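PDB 6KBH: cytochrome P450 monooxygenase from Rhodococcus sp. ECU0066, which carries heme, FMN and a [2Fe-2S] cluster in one chain and probably acts as a self-sufficient monooxygenase, passing electrons from flavin through the cluster to the heme. Local coordinates for residues F701-K706 with V712-D717; L757-T762 with G767-T772. One frame throughout, in Å; residues are numbered along the deposited sequence.

Contact 1: residues F701-K706 with V712-D717; sequences FDVVLK and VPVAAD
Phe701 and Val714 face each other across a beta hairpin, and their backbones share two hydrogen bonds: Phe701 N to Val714 O at 3.1 Å and Val714 N to Phe701 O at 3.1 Å. Two residues on, Val703 and Val712 form the next hydrogen-bonded pair, with Val703 N giving to Val712 O at 3.0 Å. These bonds set an antiparallel register, and the side chains sort themselves onto two unlike faces. The buried face is the tight one. Methyl CG2 of Val714 covers one face of the Phe701 ring, a CH-pi arrangement whose closeness is doubtful in the model; with CG between backbone N and carbonyl carbon (chi1 56°), Phe701 turns its ring over the neighbouring strand. Alongside, Val714 offers its other methyl, CG1, to Val703 CG1 at 3.5 Å, the two side chains meeting at about a right angle. Leu705 extends this apolar row, its CD1 lying 3.9 Å from Val712 CG2. The opposite, solvent side is sparse: there Asp702 and Pro713 form the non-hydrogen-bonded pair, and the carboxylate merely brushes the proline, OD1 to Pro713 CB at 3.6 Å. In the beta-grasp fold of the ferredoxin domain, strand 701-705 lies between strands 710-714 and 781-784, while helix 720-726 packs on the buried face, Val720 against Phe701, Ala723 against Val712 and Val714, Leu724 against Leu705.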
ATOM      1  N   PHE A 701       4.365  19.230 -16.358  1.00108.39           N
ATOM      2  CA  PHE A 701       5.789  18.963 -16.216  1.00110.94           C
ATOM      3  C   PHE A 701       5.994  17.460 -16.095  1.00113.98           C
ATOM      4  O   PHE A 701       5.039  16.681 -16.056  1.00115.98           O
ATOM      5  CB  PHE A 701       6.386  19.706 -15.013  1.00111.02           C
ATOM      6  CG  PHE A 701       5.710  19.406 -13.699  1.00113.07           C
ATOM      7  CD1 PHE A 701       4.570  20.098 -13.311  1.00109.95           C
ATOM      8  CD2 PHE A 701       6.234  18.454 -12.835  1.00111.52           C
ATOM      9  CE1 PHE A 701       3.957  19.838 -12.093  1.00105.48           C
ATOM     10  CE2 PHE A 701       5.628  18.188 -11.617  1.00108.52           C
ATOM     11  CZ  PHE A 701       4.489  18.881 -11.245  1.00105.05           C
ATOM     12  N   ASP A 702       7.260  17.063 -16.059  1.00112.39           N
ATOM     13  CA  ASP A 702       7.642  15.677 -15.844  1.00108.88           C
ATOM     14  C   ASP A 702       8.135  15.500 -14.415  1.00108.70           C
ATOM     15  O   ASP A 702       8.848  16.356 -13.887  1.00108.62           O
ATOM     16  CB  ASP A 702       8.736  15.247 -16.825  1.00109.17           C
ATOM     17  CG  ASP A 702       8.177  14.656 -18.101  1.00113.12           C
ATOM     18  OD1 ASP A 702       7.012  14.205 -18.083  1.00112.22           O
ATOM     19  OD2 ASP A 702       8.904  14.634 -19.117  1.00118.02           O
ATOM     20  N   VAL A 703       7.751  14.390 -13.790  1.00104.04           N
ATOM     21  CA  VAL A 703       8.306  13.986 -12.504  1.00100.34           C
ATOM     22  C   VAL A 703       8.927  12.602 -12.669  1.00100.51           C
ATOM     23  O   VAL A 703       8.266  11.671 -13.143  1.00101.63           O
ATOM     24  CB  VAL A 703       7.246  14.015 -11.384  1.00 97.02           C
ATOM     25  CG1 VAL A 703       5.974  13.302 -11.795  1.00102.12           C
ATOM     26  CG2 VAL A 703       7.804  13.412 -10.114  1.00104.65           C
ATOM     27  N   VAL A 704      10.202  12.475 -12.302  1.00 95.65           N
ATOM     28  CA  VAL A 704      10.942  11.223 -12.433  1.00102.18           C
ATOM     29  C   VAL A 704      11.121  10.602 -11.061  1.00100.74           C
ATOM     30  O   VAL A 704      11.414  11.296 -10.079  1.00101.01           O
ATOM     31  CB  VAL A 704      12.311  11.411 -13.121  1.00102.77           C
ATOM     32  CG1 VAL A 704      13.347  12.060 -12.157  1.00100.09           C
ATOM     33  CG2 VAL A 704      12.806  10.051 -13.654  1.00113.55           C
ATOM     34  N   LEU A 705      10.967   9.290 -11.001  1.00 97.09           N
ATOM     35  CA  LEU A 705      11.060   8.548  -9.754  1.00 95.71           C
ATOM     36  C   LEU A 705      12.389   7.810  -9.753  1.00 95.59           C
ATOM     37  O   LEU A 705      12.552   6.806 -10.454  1.00100.90           O
ATOM     38  CB  LEU A 705       9.877   7.602  -9.626  1.00 94.24           C
ATOM     39  CG  LEU A 705       8.614   8.356 -10.012  1.00 89.03           C
ATOM     40  CD1 LEU A 705       7.591   7.372 -10.416  1.00 73.82           C
ATOM     41  CD2 LEU A 705       8.110   9.223  -8.869  1.00 82.81           C
ATOM     42  N   LYS A 706      13.338   8.322  -8.971  1.00 92.72           N
ATOM     43  CA  LYS A 706      14.705   7.824  -9.050  1.00 96.46           C
ATOM     44  C   LYS A 706      14.803   6.385  -8.562  1.00 94.87           C
ATOM     45  O   LYS A 706      15.431   5.544  -9.215  1.00 95.38           O
ATOM     46  CB  LYS A 706      15.647   8.726  -8.253  1.00 94.64           C
ATOM     47  CG  LYS A 706      17.092   8.252  -8.318  1.00 97.97           C
ATOM     48  CD  LYS A 706      18.028   9.113  -7.495  1.00 94.01           C
ATOM     49  CE  LYS A 706      18.357  10.411  -8.212  1.00 99.82           C
ATOM     50  NZ  LYS A 706      19.155  10.176  -9.447  1.00 97.44           N
ATOM     51  N   VAL A 712       7.104   9.773 -14.676  1.00101.82           N
ATOM     52  CA  VAL A 712       5.654   9.890 -14.819  1.00101.50           C
ATOM     53  C   VAL A 712       5.339  11.308 -15.278  1.00100.22           C
ATOM     54  O   VAL A 712       5.871  12.269 -14.706  1.00 94.28           O
ATOM     55  CB  VAL A 712       4.904   9.560 -13.508  1.00 97.43           C
ATOM     56  CG1 VAL A 712       3.466  10.021 -13.587  1.00 97.36           C
ATOM     57  CG2 VAL A 712       4.958   8.065 -13.254  1.00 96.48           C
ATOM     58  N   PRO A 713       4.506  11.489 -16.303  1.00105.34           N
ATOM     59  CA  PRO A 713       4.103  12.843 -16.695  1.00100.83           C
ATOM     60  C   PRO A 713       2.888  13.302 -15.906  1.00100.52           C
ATOM     61  O   PRO A 713       1.943  12.548 -15.664  1.00102.84           O
ATOM     62  CB  PRO A 713       3.766  12.679 -18.182  1.00 98.78           C
ATOM     63  CG  PRO A 713       3.229  11.284 -18.267  1.00 99.81           C
ATOM     64  CD  PRO A 713       3.983  10.471 -17.229  1.00100.77           C
ATOM     65  N   VAL A 714       2.924  14.559 -15.484  1.00103.31           N
ATOM     66  CA  VAL A 714       1.784  15.195 -14.837  1.00102.88           C
ATOM     67  C   VAL A 714       1.271  16.278 -15.776  1.00106.17           C
ATOM     68  O   VAL A 714       2.038  17.129 -16.246  1.00102.43           O
ATOM     69  CB  VAL A 714       2.144  15.745 -13.447  1.00104.12           C
ATOM     70  CG1 VAL A 714       2.809  14.668 -12.618  1.00 98.90           C
ATOM     71  CG2 VAL A 714       3.065  16.921 -13.554  1.00107.49           C
ATOM     72  N   ALA A 715      -0.011  16.203 -16.106  1.00108.45           N
ATOM     73  CA  ALA A 715      -0.601  17.209 -16.966  1.00104.87           C
ATOM     74  C   ALA A 715      -0.979  18.436 -16.142  1.00113.83           C
ATOM     75  O   ALA A 715      -0.864  18.455 -14.913  1.00114.17           O
ATOM     76  CB  ALA A 715      -1.813  16.639 -17.702  1.00 99.32           C
ATOM     77  N   ALA A 716      -1.426  19.481 -16.838  1.00116.23           N
ATOM     78  CA  ALA A 716      -1.800  20.713 -16.152  1.00119.10           C
ATOM     79  C   ALA A 716      -3.068  20.525 -15.328  1.00114.71           C
ATOM     80  O   ALA A 716      -3.202  21.102 -14.243  1.00111.87           O
ATOM     81  CB  ALA A 716      -1.975  21.840 -17.167  1.00119.09           C
ATOM     82  N   ASP A 717      -4.007  19.721 -15.824  1.00116.00           N
ATOM     83  CA  ASP A 717      -5.242  19.413 -15.117  1.00117.57           C
ATOM     84  C   ASP A 717      -5.085  18.262 -14.134  1.00109.52           C
ATOM     85  O   ASP A 717      -6.093  17.736 -13.646  1.00108.43           O
ATOM     86  CB  ASP A 717      -6.349  19.079 -16.121  1.00115.47           C
ATOM     87  CG  ASP A 717      -5.909  18.049 -17.145  1.00119.95           C
ATOM     88  OD1 ASP A 717      -4.686  17.857 -17.301  1.00110.67           O
ATOM     89  OD2 ASP A 717      -6.781  17.429 -17.789  1.00131.47           O
TER

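Contact 2: residues L757-T762 with G767-T772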
ATOM      1  N   LEU A 757      -0.823  23.534   3.479  1.00 92.89           N
ATOM      2  CA  LEU A 757      -0.849  24.360   4.675  1.00 94.10           C
ATOM      3  C   LEU A 757      -0.176  23.666   5.855  1.00 98.48           C
ATOM      4  O   LEU A 757      -0.267  24.162   6.985  1.00101.58           O
ATOM      5  CB  LEU A 757      -2.292  24.742   5.029  1.00 95.67           C
ATOM      6  CG  LEU A 757      -3.303  24.982   3.896  1.00 99.88           C
ATOM      7  CD1 LEU A 757      -4.629  25.457   4.465  1.00 99.92           C
ATOM      8  CD2 LEU A 757      -2.806  25.978   2.851  1.00 99.52           C
ATOM      9  N   VAL A 758       0.503  22.541   5.626  1.00 89.12           N
ATOM     10  CA  VAL A 758       1.070  21.774   6.732  1.00 98.44           C
ATOM     11  C   VAL A 758       2.529  22.139   7.012  1.00103.90           C
ATOM     12  O   VAL A 758       2.943  22.174   8.177  1.00 99.43           O
ATOM     13  CB  VAL A 758       0.909  20.262   6.465  1.00 96.45           C
ATOM     14  CG1 VAL A 758       1.348  19.903   5.061  1.00 97.50           C
ATOM     15  CG2 VAL A 758       1.690  19.441   7.485  1.00 90.37           C
ATOM     16  N   LEU A 759       3.319  22.440   5.984  1.00 91.17           N
ATOM     17  CA  LEU A 759       4.746  22.648   6.177  1.00 93.14           C
ATOM     18  C   LEU A 759       5.053  24.103   6.510  1.00 96.78           C
ATOM     19  O   LEU A 759       4.571  25.021   5.837  1.00101.83           O
ATOM     20  CB  LEU A 759       5.528  22.207   4.939  1.00 93.96           C
ATOM     21  CG  LEU A 759       5.537  20.690   4.717  1.00 97.88           C
ATOM     22  CD1 LEU A 759       5.801  20.346   3.262  1.00 92.92           C
ATOM     23  CD2 LEU A 759       6.539  19.987   5.621  1.00 99.38           C
ATOM     24  N   THR A 760       5.861  24.296   7.552  1.00 96.90           N
ATOM     25  CA  THR A 760       6.319  25.619   7.953  1.00 90.85           C
ATOM     26  C   THR A 760       7.036  26.308   6.798  1.00 96.47           C
ATOM     27  O   THR A 760       7.608  25.656   5.922  1.00 98.17           O
ATOM     28  CB  THR A 760       7.263  25.508   9.150  1.00 96.75           C
ATOM     29  OG1 THR A 760       8.600  25.286   8.683  1.00 93.61           O
ATOM     30  CG2 THR A 760       6.853  24.343  10.039  1.00 89.65           C
ATOM     31  N   LYS A 761       7.011  27.646   6.805  1.00 99.38           N
ATOM     32  CA  LYS A 761       7.640  28.400   5.727  1.00100.85           C
ATOM     33  C   LYS A 761       9.130  28.104   5.615  1.00 96.81           C
ATOM     34  O   LYS A 761       9.707  28.274   4.535  1.00 97.73           O
ATOM     35  CB  LYS A 761       7.409  29.904   5.918  1.00106.65           C
ATOM     36  CG  LYS A 761       7.730  30.731   4.680  1.00109.77           C
ATOM     37  CD  LYS A 761       6.892  30.281   3.487  1.00102.78           C
ATOM     38  CE  LYS A 761       7.578  30.611   2.168  1.00101.03           C
ATOM     39  NZ  LYS A 761       8.784  29.763   1.936  1.00 98.59           N
ATOM     40  N   THR A 762       9.761  27.646   6.698  1.00 97.47           N
ATOM     41  CA  THR A 762      11.143  27.183   6.607  1.00 98.98           C
ATOM     42  C   THR A 762      11.223  25.831   5.908  1.00101.27           C
ATOM     43  O   THR A 762      12.109  25.609   5.074  1.00105.54           O
ATOM     44  CB  THR A 762      11.767  27.098   8.000  1.00 98.27           C
ATOM     45  OG1 THR A 762      11.123  26.062   8.752  1.00 98.56           O
ATOM     46  CG2 THR A 762      11.620  28.424   8.738  1.00 89.46           C
ATOM     47  N   GLY A 767      12.991  22.823   0.651  1.00102.16           N
ATOM     48  CA  GLY A 767      12.641  22.061  -0.534  1.00100.85           C
ATOM     49  C   GLY A 767      12.924  20.580  -0.448  1.00109.97           C
ATOM     50  O   GLY A 767      12.998  19.909  -1.483  1.00103.77           O
ATOM     51  N   LYS A 768      13.088  20.042   0.759  1.00109.34           N
ATOM     52  CA  LYS A 768      13.360  18.621   0.926  1.00106.14           C
ATOM     53  C   LYS A 768      12.113  17.757   0.795  1.00105.74           C
ATOM     54  O   LYS A 768      12.231  16.527   0.806  1.00 93.14           O
ATOM     55  CB  LYS A 768      13.997  18.369   2.296  1.00106.94           C
ATOM     56  CG  LYS A 768      15.264  19.162   2.569  1.00112.00           C
ATOM     57  CD  LYS A 768      16.373  18.242   3.062  1.00105.67           C
ATOM     58  CE  LYS A 768      17.699  18.979   3.194  1.00110.12           C
ATOM     59  NZ  LYS A 768      18.037  19.292   4.615  1.00111.52           N
ATOM     60  N   THR A 769      10.934  18.361   0.664  1.00105.67           N
ATOM     61  CA  THR A 769       9.695  17.618   0.829  1.00 97.74           C
ATOM     62  C   THR A 769       8.578  18.294   0.047  1.00 99.28           C
ATOM     63  O   THR A 769       8.651  19.481  -0.281  1.00110.66           O
ATOM     64  CB  THR A 769       9.330  17.501   2.311  1.00 98.20           C
ATOM     65  OG1 THR A 769       8.119  16.758   2.443  1.00 99.92           O
ATOM     66  CG2 THR A 769       9.147  18.880   2.931  1.00 97.96           C
ATOM     67  N   MET A 770       7.531  17.520  -0.240  1.00 94.79           N
ATOM     68  CA  MET A 770       6.431  17.985  -1.074  1.00 92.83           C
ATOM     69  C   MET A 770       5.164  17.214  -0.730  1.00 92.74           C
ATOM     70  O   MET A 770       5.218  16.042  -0.345  1.00 97.57           O
ATOM     71  CB  MET A 770       6.767  17.833  -2.565  1.00 95.07           C
ATOM     72  CG  MET A 770       5.576  17.603  -3.479  1.00 99.50           C
ATOM     73  SD  MET A 770       5.878  18.101  -5.180  1.00116.56           S
ATOM     74  CE  MET A 770       7.319  17.124  -5.548  1.00 93.27           C
ATOM     75  N   MET A 771       4.024  17.887  -0.869  1.00 98.52           N
ATOM     76  CA  MET A 771       2.715  17.279  -0.668  1.00 96.85           C
ATOM     77  C   MET A 771       2.147  16.855  -2.018  1.00 94.86           C
ATOM     78  O   MET A 771       1.976  17.686  -2.916  1.00 85.82           O
ATOM     79  CB  MET A 771       1.775  18.244   0.045  1.00 93.75           C
ATOM     80  CG  MET A 771       2.359  18.783   1.334  1.00 90.90           C
ATOM     81  SD  MET A 771       2.914  17.517   2.483  1.00 90.74           S
ATOM     82  CE  MET A 771       1.395  16.613   2.706  1.00 84.35           C
ATOM     83  N   THR A 772       1.835  15.564  -2.136  1.00 99.31           N
ATOM     84  CA  THR A 772       1.598  14.939  -3.432  1.00 94.91           C
ATOM     85  C   THR A 772       0.319  15.436  -4.100  1.00 90.97           C
ATOM     86  O   THR A 772       0.218  15.408  -5.332  1.00 90.96           O
ATOM     87  CB  THR A 772       1.557  13.422  -3.245  1.00 87.24           C
ATOM     88  OG1 THR A 772       2.658  13.025  -2.423  1.00 95.14           O
ATOM     89  CG2 THR A 772       1.681  12.722  -4.562  1.00 89.00           C
TER
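The border of the [2Fe-2S] site in a ferredoxin-type domain is exemplified here by Met771, a residue of the cluster pocket, which meets Val758 and Leu759 of the preceding loop. Its sulfur makes both contacts: SD lies 3.8 Å from Val758 CG1 and 4.1 Å from Leu759 CD1. The reach depends on a curled side chain, with CG anti to the carbonyl carbon (chi1 -53°) and the chain curling again at its next two torsions, so that the CE methyl also comes to 4.0 Å from Val758 CG1. At the start of the strand, the ends of Leu759 and Thr769 meet head on, Leu759 CD1 to Thr769 CG2 at 3.7 Å. Thr769 turns its methyl to the leucine, whereas its hydroxyl is hydrogen-bonded to Glu744 on the adjoining strand. Helix 761-766 starts within 757-762 and links it to the strand segment. Thr760 takes the N-cap position; its OG1 shares a hydrogen bond of 2.6 Å with Thr762 OG1, and Glu763 OE1 accepts from Thr760 N. Gly767, with positive phi, is the first residue to leave helical geometry, and the chain then enters strand 769-771, which pairs with strand 744-747 and leads to the cluster ligand Cys773. Cut back to an alanine, Met771 would lose its sulfur and methyl, which is likely to leave Val758 CG1 and Leu759 CD1 without their partner and open a gap beside the cluster. Met771 also touches Cys743, a second ligand, and Val758, whose side chain is about 8 Å from the bound FMN, packs on His569.

In the fold
Contacts 1 and 2 lie in series within the 2Fe-2S domain, the hairpin closing before the loop and strand of contact 2 begin. Their centres are about 19 Å apart and their nearest atoms about 6 Å apart, without touching. They belong to different sheets, 710-714/701-705/781-784 and 744-747/769-771, yet share a core: helix 720-726 packs on contact 1 and on Thr772, while Leu784 meets both Val703 and Met770. Contact 1 faces the heme domain, with the side chain of Leu705 about 7 Å from that of the heme-binding Tyr388; contact 2 lies toward the flavin. This placement is consistent with electron transfer from FMN through the cluster to heme.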